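PDB 5UBA: pseudouridylate synthase RPUSD4, mitochondrial from Homo sapiens, which catalyses the isomerisation of uridine to pseudouridine in mitochondrial RNAs, including the 16S ribosomal RNA, a modification needed to assemble a functional mitochondrial ribosome. Local coordinates for residues Leu78-Asp83 against Gly88-Ala93. Sequence-based numbering, arbitrary orientation.
Sequences LCHRLD and GVMVLA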
# COMPACT_ATOMS: atom_id res chain seq x y z
N LEU A 78 16.10 -1.05 -7.90
CA LEU A 78 14.69 -1.32 -7.58
C LEU A 78 14.34 -2.76 -7.95
O LEU A 78 14.79 -3.28 -8.99
CB LEU A 78 13.77 -0.40 -8.38
CG LEU A 78 13.86 1.11 -8.13
CD1 LEU A 78 13.01 1.87 -9.14
CD2 LEU A 78 13.48 1.44 -6.69
N CYS A 79 13.56 -3.39 -7.07
CA CYS A 79 12.98 -4.73 -7.33
C CYS A 79 11.47 -4.77 -7.49
O CYS A 79 10.94 -5.77 -7.96
CB CYS A 79 13.36 -5.64 -6.18
SG CYS A 79 15.14 -5.91 -6.00
N HIS A 80 10.77 -3.76 -7.00
CA HIS A 80 9.32 -3.66 -7.04
C HIS A 80 8.95 -2.25 -6.62
O HIS A 80 9.80 -1.49 -6.14
CB HIS A 80 8.65 -4.69 -6.12
CG HIS A 80 8.93 -4.48 -4.67
ND1 HIS A 80 7.91 -4.21 -3.77
CD2 HIS A 80 10.08 -4.53 -3.96
CE1 HIS A 80 8.44 -4.13 -2.56
NE2 HIS A 80 9.75 -4.27 -2.65
N ARG A 81 7.70 -1.89 -6.80
CA ARG A 81 7.28 -0.51 -6.53
C ARG A 81 6.22 -0.48 -5.44
O ARG A 81 5.49 -1.45 -5.24
CB ARG A 81 6.80 0.16 -7.84
CG ARG A 81 5.36 -0.11 -8.27
CD ARG A 81 5.04 -1.58 -8.48
N LEU A 82 6.20 0.62 -4.71
CA LEU A 82 5.14 0.99 -3.79
C LEU A 82 4.67 2.36 -4.20
O LEU A 82 5.46 3.17 -4.68
CB LEU A 82 5.65 1.10 -2.35
CG LEU A 82 6.07 -0.16 -1.61
CD1 LEU A 82 6.47 0.20 -0.19
CD2 LEU A 82 4.97 -1.21 -1.63
N ASP A 83 3.38 2.64 -4.02
CA ASP A 83 2.84 3.97 -4.28
C ASP A 83 3.30 4.99 -3.26
O ASP A 83 3.72 4.66 -2.15
CB ASP A 83 1.30 3.91 -4.34
CG ASP A 83 0.80 3.12 -5.54
OD1 ASP A 83 1.44 3.14 -6.62
OD2 ASP A 83 -0.27 2.51 -5.40
N GLY A 88 6.31 1.35 4.18
CA GLY A 88 6.74 0.06 4.64
C GLY A 88 7.69 -0.69 3.74
O GLY A 88 8.54 -0.09 3.09
N VAL A 89 7.55 -2.01 3.71
CA VAL A 89 8.63 -2.89 3.23
C VAL A 89 8.93 -2.68 1.75
O VAL A 89 8.06 -2.80 0.89
CB VAL A 89 8.30 -4.39 3.43
CG1 VAL A 89 9.46 -5.25 2.93
CG2 VAL A 89 8.05 -4.73 4.89
N MET A 90 10.19 -2.37 1.46
CA MET A 90 10.64 -2.18 0.08
C MET A 90 12.04 -2.77 -0.09
O MET A 90 12.99 -2.38 0.59
CB MET A 90 10.59 -0.70 -0.31
CG MET A 90 10.95 -0.45 -1.77
SD MET A 90 10.79 1.29 -2.14
CE MET A 90 11.38 1.28 -3.82
N VAL A 91 12.14 -3.72 -1.03
CA VAL A 91 13.36 -4.48 -1.29
C VAL A 91 14.17 -3.83 -2.43
O VAL A 91 13.64 -3.54 -3.50
CB VAL A 91 13.01 -5.93 -1.70
CG1 VAL A 91 14.27 -6.71 -2.01
CG2 VAL A 91 12.21 -6.63 -0.62
N LEU A 92 15.44 -3.60 -2.14
CA LEU A 92 16.42 -3.13 -3.11
C LEU A 92 17.50 -4.19 -3.24
O LEU A 92 17.73 -4.96 -2.32
CB LEU A 92 17.07 -1.84 -2.60
CG LEU A 92 16.13 -0.70 -2.21
CD1 LEU A 92 16.90 0.48 -1.61
CD2 LEU A 92 15.33 -0.25 -3.39
N ALA A 93 18.16 -4.23 -4.40
CA ALA A 93 19.25 -5.19 -4.64
C ALA A 93 20.53 -4.51 -5.09
O ALA A 93 20.49 -3.57 -5.88
CB ALA A 93 18.85 -6.19 -5.69
O HOH W 1 12.28 -1.80 -5.02
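The imidazole of His80 meets strand 89-93 with its edge: Val91 N lies near the ring plane and donates to NE2 at 2.9 Å, almost perfectly straight at 179°, while Val89 O sits near the same plane beside CE1. Met90 CA approaches the ring obliquely, and the ring of Phe106 stacks on His80. With chi1 at 65°, CG lies between the backbone N and the carbonyl carbon, and the ring drops to the strand although the CB itself does not point at it. His80 thus illustrates how a side chain can stand in for a strand's backbone. Between the two segments regular pairing is limited to the antiparallel, non-hydrogen-bonded pair Leu78 and Leu92, with Ala93 bonded to His77 just beyond; after Leu78 the chain lifts away, and one water bridges the gap, accepting from Cys79 N and donating to His80 O and to Val91 O (2.7 Å). Apolar side chains line much of the remainder. Leu78 CD2 touches Met90 CE at 3.6 Å, the methionine chain being fully extended, and lies alongside Leu92 CD2. Cys79 SG rests on Ala93 CB at 3.7 Å, and Leu82 CD1 comes within 3.6 Å of Val89 O and also meets Met90 CB. Residues 79-82 thus run on beyond the short edge strand 77-78, beside strand 89-93, and lead to Asp83, probably the catalytic aspartate as in other RluA-family synthases, whose OD1 forms a salt bridge with Lys198. Because Val91 N is the donor, NE2 acts as the acceptor, consistent with a neutral His80 protonated on ND1; the straight bond, with the Phe106 stack, would help hold the ring's rotation.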